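Side-chain contacts in annexin A8 (Homo sapiens, PDB 1W3W), which binds calcium and acidic phospholipids such as phosphatidylserine and acts as an anticoagulant, indirectly inhibiting the thromboplastin-specific complex of the coagulation cascade: residues K32-I37 with Q42-V47; D104-L109 with S141-D146; E156-C161 with E242-V247. All blocks are in the same frame, centred on the assembly; numbering follows the deposited sequence.

Contact 1: residues K32-I37 with Q42-V47; sequences KAMKGI and QAIIDV
Ala33 and Ala43 touch methyl to methyl, and the shortest sound polar bond beside them, Asp46 N to Gln42 O at 2.9 Å, lies in the helix that carries Ala43. Asn40 grips both alanines: its OD1 accepts from Ala43 N, and its backbone pairs with that of Ala33. The CB atoms of Ala33 and Ala43 are 4.1 Å apart. Ile44 widens the patch. Its CG1 lies 4.1 Å from Ala33 CB. Its CD1 reaches Met34 CG at 3.9 Å, with the two side chains crossing at about a right angle. With CG beside the backbone N (chi1 -64°), Met34 lies across Ile44 CD1 and passes on to Leu71, Thr74, Leu75 and Glu78 of helix 71-78. The contact closes the helix-loop-helix of the first annexin repeat, and the Met-Lys-Gly-x-Gly-Thr calcium-loop sequence of annexins begins at Met34. The calcium ion in this crystal sits at the equivalent loop of the fourth repeat, bound by Met266, Gly268, Gly270 and Asp310. All contacts between the two segments here are apolar, so the fit rests on side-chain shape and burial, while Asn40 supplies the directional bonds.

Contact 2: residues D104-L109 with S141-D146; sequences DAMKGL and SSLEED
Met106 lays its thioether end against Asp146 and Leu143. Its SD is 3.9 Å from the backbone atom Asp146 O and 4.1 Å from Asp146 CB. The terminal methyl goes on to Leu143, with Met106 CE 4.1 Å from Leu143 CD1. The side chains of Met106 and Leu143 meet at about a right angle. The bend of the methionine at chi3 (-78°) turns CE out of the line of the chain, where it touches both Leu143 and the CB of Asp146. Without the thioether, with an alanine here, a gap would probably open beside Leu143 and Asp146, and Leu143 CD1 would probably lose its partner on helix 96-107. The contact joins the first and fourth helices of the second annexin repeat, 96-107 and 143-150, in a partly buried place. Tyr135 of helix 125-139 packs against both Met106 and Leu143. The carboxylate of Asp146 is held in turn. The hydroxyl of Tyr135 is hydrogen-bonded to Asp146 OD2. Ser141 OG donates to the same Asp146 OD2 at 2.8 Å, from the syn side and 29° out of the carboxylate plane. Two hydroxyls on one oxygen probably limit rotation of the carboxylate and suit a negative charge. Farther out, Ser142 is the N-cap of helix 143-150. Its OG accepts from Glu145 N at 3.0 Å in a nearly straight bond (162°). This capping bond probably helps to hold the first turn, from which Leu143 and Asp146 meet Met106. On the other segment, Lys107 NZ forms a salt bridge to Asp104 OD1 at 3.2 Å, approaching from above the carboxylate plane, and Lys100 pairs with the other oxygen, Asp104 OD2.

Contact 3: residues E156-C161 with E242-V247; sequences ERILVC and EAMLTV
Ile158 packs on Ala243 and Met244, and this is the tight part of the contact. Its CG2 meets Ala243 CB at 4.1 Å. Its CD1 reaches Met244 CG at 4.3 Å. The isoleucine places CG1 anti to its backbone N (chi1 -166°), which leaves CG2 in the crowded position between N and the carbonyl carbon, facing the alanine. Ile202 of helix 198-207 touches both Ile158 and Met244 and extends the apolar cluster. Around this core the fit is looser. Val247 CG2 stays 4.6 Å from Ile158 CD1. Leu159 CD2 is 5.2 Å from Ala243 CB, and Leu159 packs instead on Ile116 and Leu120. The side chain of Arg157 is exposed to solvent, and Glu156 is partly so. Cys161 forms a disulfide with Cys206, a covalent tie between helix 153-163 and helix 198-207. Within helix 238-252, Glu242 O accepts twice, from Thr246 N at 3.0 Å and Thr246 OG1 at 2.7 Å, on opposite faces of its carbonyl plane. The threonine hydroxyl is thus satisfied inside its own helix, next to Ile117 and Ala121. The contact joins the second and third annexin repeats. Between these segments the repeats meet through buried hydrocarbon surface, and the nearby disulfide adds a covalent tie.

In the fold
Contacts 1 and 3 are buried. Contact 2 is only partly so. Contacts 1 and 2 each lie within a single repeat, the first and the second, whereas contact 3 bridges the second and third. Contacts 2 and 3 are neighbours. They hold consecutive helices, 143-150 in contact 2 and 153-163 in contact 3, and Glu144 OE1 lies 4.1 Å from Val160 CG1. Contact 1 stands apart, its centre about 42 Å from that of contact 3, on opposite sides of the chain's centre. Each contact includes one methionine. Contacts 1 and 3 meet through apolar side chains alone. In contact 2 Asp146 also contributes its CB and backbone carbonyl, while its carboxylate is bonded to Tyr135 and Ser141.

Contact 1: residues K32-I37 with Q42-V47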
loop_
_atom_site.group_PDB
_atom_site.type_symbol
_atom_site.label_atom_id
_atom_site.label_comp_id
_atom_site.label_asym_id
_atom_site.label_seq_id
_atom_site.Cartn_x
_atom_site.Cartn_y
_atom_site.Cartn_z
ATOM N N LYS A 32 27.538 -1.855 17.017
ATOM C CA LYS A 32 28.894 -1.642 16.528
ATOM C C LYS A 32 28.896 -0.821 15.236
ATOM O O LYS A 32 29.798 -0.025 14.996
ATOM C CB LYS A 32 29.573 -2.993 16.296
ATOM C CG LYS A 32 29.833 -3.760 17.582
ATOM C CD LYS A 32 30.564 -5.077 17.325
ATOM C CE LYS A 32 32.041 -4.980 17.726
ATOM N NZ LYS A 32 32.755 -3.841 17.050
ATOM N N ALA A 33 27.860 -1.003 14.419
ATOM C CA ALA A 33 27.754 -0.304 13.149
ATOM C C ALA A 33 27.541 1.196 13.317
ATOM O O ALA A 33 27.899 1.957 12.445
ATOM C CB ALA A 33 26.619 -0.894 12.314
ATOM N N MET A 34 26.944 1.618 14.423
ATOM C CA MET A 34 26.602 3.026 14.629
ATOM C C MET A 34 27.395 3.718 15.737
ATOM O O MET A 34 27.428 4.956 15.799
ATOM C CB MET A 34 25.110 3.131 14.930
ATOM C CG MET A 34 24.271 2.671 13.759
ATOM S SD MET A 34 22.544 2.909 13.996
ATOM C CE MET A 34 22.176 1.549 15.051
ATOM N N LYS A 35 28.021 2.922 16.591
ATOM C CA LYS A 35 28.759 3.409 17.754
ATOM C C LYS A 35 29.982 4.180 17.279
ATOM O O LYS A 35 30.602 3.836 16.273
ATOM C CB LYS A 35 29.156 2.216 18.653
ATOM C CG LYS A 35 30.267 2.462 19.672
ATOM C CD LYS A 35 30.704 1.164 20.363
ATOM C CE LYS A 35 32.218 1.133 20.630
ATOM N NZ LYS A 35 32.588 0.154 21.716
ATOM N N GLY A 36 30.316 5.246 17.999
ATOM C CA GLY A 36 31.546 5.966 17.753
ATOM C C GLY A 36 31.494 6.808 16.503
ATOM O O GLY A 36 30.448 7.343 16.130
ATOM N N ILE A 37 32.638 6.918 15.852
ATOM C CA ILE A 37 32.789 7.788 14.704
ATOM C C ILE A 37 32.745 6.926 13.456
ATOM O O ILE A 37 33.465 5.927 13.354
ATOM C CB ILE A 37 34.124 8.564 14.799
ATOM C CG1 ILE A 37 34.057 9.573 15.953
ATOM C CG2 ILE A 37 34.422 9.275 13.497
ATOM C CD1 ILE A 37 35.399 9.914 16.550
ATOM N N GLN A 42 26.471 -0.793 5.407
ATOM C CA GLN A 42 26.324 -2.113 4.832
ATOM C C GLN A 42 25.920 -3.132 5.886
ATOM O O GLN A 42 25.098 -3.996 5.612
ATOM C CB GLN A 42 27.627 -2.552 4.142
ATOM C CG GLN A 42 27.495 -3.860 3.370
ATOM C CD GLN A 42 26.460 -3.781 2.264
ATOM O OE1 GLN A 42 25.559 -4.623 2.180
ATOM N NE2 GLN A 42 26.567 -2.768 1.435
ATOM N N ALA A 43 26.490 -3.033 7.087
ATOM C CA ALA A 43 26.141 -3.932 8.175
ATOM C C ALA A 43 24.685 -3.733 8.598
ATOM O O ALA A 43 24.036 -4.678 9.012
ATOM C CB ALA A 43 27.061 -3.724 9.366
ATOM N N ILE A 44 24.186 -2.501 8.493
ATOM C CA ILE A 44 22.788 -2.219 8.784
ATOM C C ILE A 44 21.887 -2.887 7.725
ATOM O O ILE A 44 20.905 -3.519 8.082
ATOM C CB ILE A 44 22.539 -0.687 8.896
ATOM C CG1 ILE A 44 23.239 -0.145 10.156
ATOM C CG2 ILE A 44 21.057 -0.376 8.961
ATOM C CD1 ILE A 44 23.423 1.346 10.168
ATOM N N ILE A 45 22.256 -2.768 6.451
ATOM C CA ILE A 45 21.556 -3.450 5.352
ATOM C C ILE A 45 21.552 -4.963 5.568
ATOM O O ILE A 45 20.517 -5.600 5.470
ATOM C CB ILE A 45 22.202 -3.100 3.983
ATOM C CG1 ILE A 45 22.005 -1.628 3.649
ATOM C CG2 ILE A 45 21.628 -3.981 2.835
ATOM C CD1 ILE A 45 22.821 -1.181 2.444
ATOM N N ASP A 46 22.704 -5.526 5.912
ATOM C CA ASP A 46 22.865 -6.975 6.014
ATOM C C ASP A 46 22.040 -7.582 7.123
ATOM O O ASP A 46 21.651 -8.719 7.017
ATOM C CB ASP A 46 24.330 -7.357 6.227
ATOM C CG ASP A 46 25.167 -7.182 4.972
ATOM O OD1 ASP A 46 24.615 -6.857 3.898
ATOM O OD2 ASP A 46 26.395 -7.335 4.980
ATOM N N VAL A 47 21.768 -6.832 8.188
ATOM C CA VAL A 47 20.910 -7.334 9.252
ATOM C C VAL A 47 19.430 -7.060 8.930
ATOM O O VAL A 47 18.608 -7.984 8.874
ATOM C CB VAL A 47 21.291 -6.713 10.619
ATOM C CG1 VAL A 47 20.267 -7.068 11.692
ATOM C CG2 VAL A 47 22.684 -7.169 11.054
#

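Contact 2: residues D104-L109 with S141-D146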
loop_
_atom_site.group_PDB
_atom_site.type_symbol
_atom_site.label_atom_id
_atom_site.label_comp_id
_atom_site.label_asym_id
_atom_site.label_seq_id
_atom_site.Cartn_x
_atom_site.Cartn_y
_atom_site.Cartn_z
ATOM N N ASP A 104 0.939 10.690 7.973
ATOM C CA ASP A 104 1.854 11.533 7.226
ATOM C C ASP A 104 1.183 12.141 5.998
ATOM O O ASP A 104 1.489 13.269 5.628
ATOM C CB ASP A 104 3.089 10.765 6.756
ATOM C CG ASP A 104 4.053 10.436 7.872
ATOM O OD1 ASP A 104 3.852 10.874 9.033
ATOM O OD2 ASP A 104 5.032 9.693 7.668
ATOM N N ALA A 105 0.278 11.398 5.365
ATOM C CA ALA A 105 -0.407 11.889 4.175
ATOM C C ALA A 105 -1.290 13.096 4.471
ATOM O O ALA A 105 -1.540 13.896 3.575
ATOM C CB ALA A 105 -1.242 10.794 3.535
ATOM N N MET A 106 -1.781 13.202 5.709
ATOM C CA MET A 106 -2.698 14.265 6.107
ATOM C C MET A 106 -2.101 15.361 7.013
ATOM O O MET A 106 -2.654 16.444 7.058
ATOM C CB MET A 106 -3.914 13.668 6.804
ATOM C CG MET A 106 -4.856 12.950 5.864
ATOM S SD MET A 106 -6.248 12.260 6.709
ATOM C CE MET A 106 -5.504 10.814 7.414
ATOM N N LYS A 107 -0.979 15.112 7.686
ATOM C CA LYS A 107 -0.468 16.046 8.711
ATOM C C LYS A 107 0.341 17.223 8.156
ATOM O O LYS A 107 0.643 18.179 8.876
ATOM C CB LYS A 107 0.414 15.304 9.714
ATOM C CG LYS A 107 1.874 15.117 9.252
ATOM C CD LYS A 107 2.665 14.285 10.265
ATOM C CE LYS A 107 4.158 14.636 10.279
ATOM N NZ LYS A 107 4.945 13.842 9.284
ATOM N N GLY A 108 0.738 17.122 6.896
ATOM C CA GLY A 108 1.609 18.105 6.297
ATOM C C GLY A 108 0.843 19.171 5.552
ATOM O O GLY A 108 -0.340 19.401 5.773
ATOM N N LEU A 109 1.555 19.803 4.638
ATOM C CA LEU A 109 1.025 20.815 3.769
ATOM C C LEU A 109 0.498 20.102 2.523
ATOM O O LEU A 109 1.265 19.481 1.785
ATOM C CB LEU A 109 2.156 21.792 3.422
ATOM C CG LEU A 109 1.803 23.191 2.939
ATOM C CD1 LEU A 109 1.014 23.957 3.982
ATOM C CD2 LEU A 109 3.083 23.931 2.598
ATOM N N SER A 141 -6.644 10.150 17.400
ATOM C CA SER A 141 -7.881 10.499 16.697
ATOM C C SER A 141 -8.320 9.338 15.816
ATOM O O SER A 141 -7.531 8.451 15.484
ATOM C CB SER A 141 -7.710 11.753 15.840
ATOM O OG SER A 141 -6.544 11.674 15.039
ATOM N N SER A 142 -9.588 9.350 15.445
ATOM C CA SER A 142 -10.137 8.300 14.614
ATOM C C SER A 142 -9.721 8.555 13.160
ATOM O O SER A 142 -9.747 9.693 12.696
ATOM C CB SER A 142 -11.657 8.252 14.768
ATOM O OG SER A 142 -12.296 8.128 13.520
ATOM N N LEU A 143 -9.345 7.492 12.451
ATOM C CA LEU A 143 -8.924 7.611 11.054
ATOM C C LEU A 143 -10.080 8.132 10.209
ATOM O O LEU A 143 -9.916 9.022 9.388
ATOM C CB LEU A 143 -8.421 6.261 10.514
ATOM C CG LEU A 143 -8.038 6.211 9.030
ATOM C CD1 LEU A 143 -7.014 7.278 8.704
ATOM C CD2 LEU A 143 -7.533 4.828 8.627
ATOM N N GLU A 144 -11.266 7.587 10.442
ATOM C CA GLU A 144 -12.453 7.987 9.705
ATOM C C GLU A 144 -12.781 9.485 9.903
ATOM O O GLU A 144 -13.151 10.178 8.959
ATOM C CB GLU A 144 -13.618 7.078 10.117
ATOM C CG GLU A 144 -14.980 7.737 10.180
ATOM C CD GLU A 144 -16.096 6.723 10.095
ATOM O OE1 GLU A 144 -17.142 7.067 9.514
ATOM O OE2 GLU A 144 -15.920 5.585 10.584
ATOM N N GLU A 145 -12.616 9.982 11.126
ATOM C CA GLU A 145 -12.869 11.398 11.427
ATOM C C GLU A 145 -11.855 12.330 10.780
ATOM O O GLU A 145 -12.215 13.408 10.330
ATOM C CB GLU A 145 -12.870 11.639 12.939
ATOM C CG GLU A 145 -14.222 11.369 13.578
ATOM C CD GLU A 145 -14.249 11.683 15.061
ATOM O OE1 GLU A 145 -13.548 12.629 15.495
ATOM O OE2 GLU A 145 -14.977 10.978 15.790
ATOM N N ASP A 146 -10.591 11.915 10.736
ATOM C CA ASP A 146 -9.541 12.702 10.085
ATOM C C ASP A 146 -9.766 12.772 8.585
ATOM O O ASP A 146 -9.613 13.837 7.992
ATOM C CB ASP A 146 -8.151 12.143 10.387
ATOM C CG ASP A 146 -7.653 12.522 11.772
ATOM O OD1 ASP A 146 -8.326 13.320 12.460
ATOM O OD2 ASP A 146 -6.604 12.076 12.266
#

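Contact 3: residues E156-C161 with E242-V247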
loop_
_atom_site.group_PDB
_atom_site.type_symbol
_atom_site.label_atom_id
_atom_site.label_comp_id
_atom_site.label_asym_id
_atom_site.label_seq_id
_atom_site.Cartn_x
_atom_site.Cartn_y
_atom_site.Cartn_z
ATOM N N GLU A 156 -14.276 11.982 -0.588
ATOM C CA GLU A 156 -14.571 11.766 0.825
ATOM C C GLU A 156 -15.560 10.637 1.061
ATOM O O GLU A 156 -15.379 9.829 1.976
ATOM C CB GLU A 156 -15.130 13.044 1.449
ATOM C CG GLU A 156 -15.217 13.012 2.965
ATOM C CD GLU A 156 -16.493 12.393 3.498
ATOM O OE1 GLU A 156 -17.527 12.379 2.803
ATOM O OE2 GLU A 156 -16.467 11.906 4.637
ATOM N N ARG A 157 -16.610 10.602 0.246
ATOM C CA ARG A 157 -17.642 9.588 0.353
ATOM C C ARG A 157 -17.111 8.179 0.076
ATOM O O ARG A 157 -17.407 7.262 0.824
ATOM C CB ARG A 157 -18.803 9.906 -0.598
ATOM C CG ARG A 157 -19.533 11.228 -0.261
ATOM C CD ARG A 157 -20.601 11.099 0.820
ATOM N NE ARG A 157 -21.910 11.557 0.335
ATOM C CZ ARG A 157 -22.915 11.988 1.102
ATOM N NH1 ARG A 157 -22.807 12.034 2.432
ATOM N NH2 ARG A 157 -24.050 12.377 0.527
ATOM N N ILE A 158 -16.344 7.995 -1.002
ATOM C CA ILE A 158 -15.813 6.658 -1.293
ATOM C C ILE A 158 -14.783 6.198 -0.248
ATOM O O ILE A 158 -14.766 5.034 0.128
ATOM C CB ILE A 158 -15.259 6.533 -2.741
ATOM C CG1 ILE A 158 -15.041 5.057 -3.086
ATOM C CG2 ILE A 158 -13.975 7.317 -2.933
ATOM C CD1 ILE A 158 -14.676 4.835 -4.532
ATOM N N LEU A 159 -13.942 7.106 0.229
ATOM C CA LEU A 159 -12.919 6.748 1.206
ATOM C C LEU A 159 -13.551 6.328 2.525
ATOM O O LEU A 159 -13.186 5.302 3.100
ATOM C CB LEU A 159 -11.939 7.901 1.412
ATOM C CG LEU A 159 -11.088 8.269 0.192
ATOM C CD1 LEU A 159 -10.210 9.441 0.496
ATOM C CD2 LEU A 159 -10.253 7.090 -0.309
ATOM N N VAL A 160 -14.516 7.112 2.995
ATOM C CA VAL A 160 -15.258 6.767 4.198
ATOM C C VAL A 160 -16.005 5.433 4.051
ATOM O O VAL A 160 -16.040 4.624 4.979
ATOM C CB VAL A 160 -16.226 7.928 4.587
ATOM C CG1 VAL A 160 -17.406 7.427 5.403
ATOM C CG2 VAL A 160 -15.455 8.980 5.353
ATOM N N CYS A 161 -16.580 5.198 2.884
ATOM C CA CYS A 161 -17.267 3.939 2.610
ATOM C C CYS A 161 -16.319 2.740 2.660
ATOM O O CYS A 161 -16.684 1.697 3.186
ATOM C CB CYS A 161 -17.966 3.999 1.258
ATOM S SG CYS A 161 -18.991 2.546 0.921
ATOM N N GLU A 242 -9.186 8.108 -9.946
ATOM C CA GLU A 242 -8.083 7.301 -9.414
ATOM C C GLU A 242 -8.600 6.276 -8.415
ATOM O O GLU A 242 -8.234 5.100 -8.481
ATOM C CB GLU A 242 -7.022 8.197 -8.749
ATOM C CG GLU A 242 -5.702 7.500 -8.401
ATOM C CD GLU A 242 -4.664 8.452 -7.792
ATOM O OE1 GLU A 242 -3.728 7.989 -7.094
ATOM O OE2 GLU A 242 -4.788 9.677 -7.999
ATOM N N ALA A 243 -9.471 6.719 -7.520
ATOM C CA ALA A 243 -10.023 5.880 -6.466
ATOM C C ALA A 243 -10.875 4.749 -7.032
ATOM O O ALA A 243 -10.716 3.597 -6.621
ATOM C CB ALA A 243 -10.847 6.719 -5.493
ATOM N N MET A 244 -11.765 5.073 -7.976
ATOM C CA MET A 244 -12.605 4.059 -8.633
ATOM C C MET A 244 -11.806 3.033 -9.417
ATOM O O MET A 244 -12.021 1.835 -9.259
ATOM C CB MET A 244 -13.656 4.708 -9.543
ATOM C CG MET A 244 -14.800 5.287 -8.758
ATOM S SD MET A 244 -16.108 6.029 -9.741
ATOM C CE MET A 244 -17.105 6.503 -8.424
ATOM N N LEU A 245 -10.888 3.498 -10.257
ATOM C CA LEU A 245 -10.020 2.604 -11.009
ATOM C C LEU A 245 -9.176 1.710 -10.090
ATOM O O LEU A 245 -8.889 0.575 -10.431
ATOM C CB LEU A 245 -9.107 3.387 -11.960
ATOM C CG LEU A 245 -9.769 4.034 -13.187
ATOM C CD1 LEU A 245 -8.802 5.006 -13.866
ATOM C CD2 LEU A 245 -10.252 2.980 -14.176
ATOM N N THR A 246 -8.775 2.235 -8.934
ATOM C CA THR A 246 -7.970 1.475 -7.980
ATOM C C THR A 246 -8.803 0.340 -7.405
ATOM O O THR A 246 -8.338 -0.793 -7.327
ATOM C CB THR A 246 -7.456 2.377 -6.859
ATOM O OG1 THR A 246 -6.550 3.330 -7.406
ATOM C CG2 THR A 246 -6.620 1.601 -5.894
ATOM N N VAL A 247 -10.045 0.632 -7.034
ATOM C CA VAL A 247 -10.949 -0.418 -6.556
ATOM C C VAL A 247 -11.110 -1.496 -7.618
ATOM O O VAL A 247 -11.006 -2.686 -7.315
ATOM C CB VAL A 247 -12.319 0.147 -6.120
ATOM C CG1 VAL A 247 -13.300 -0.988 -5.765
ATOM C CG2 VAL A 247 -12.139 1.034 -4.943
#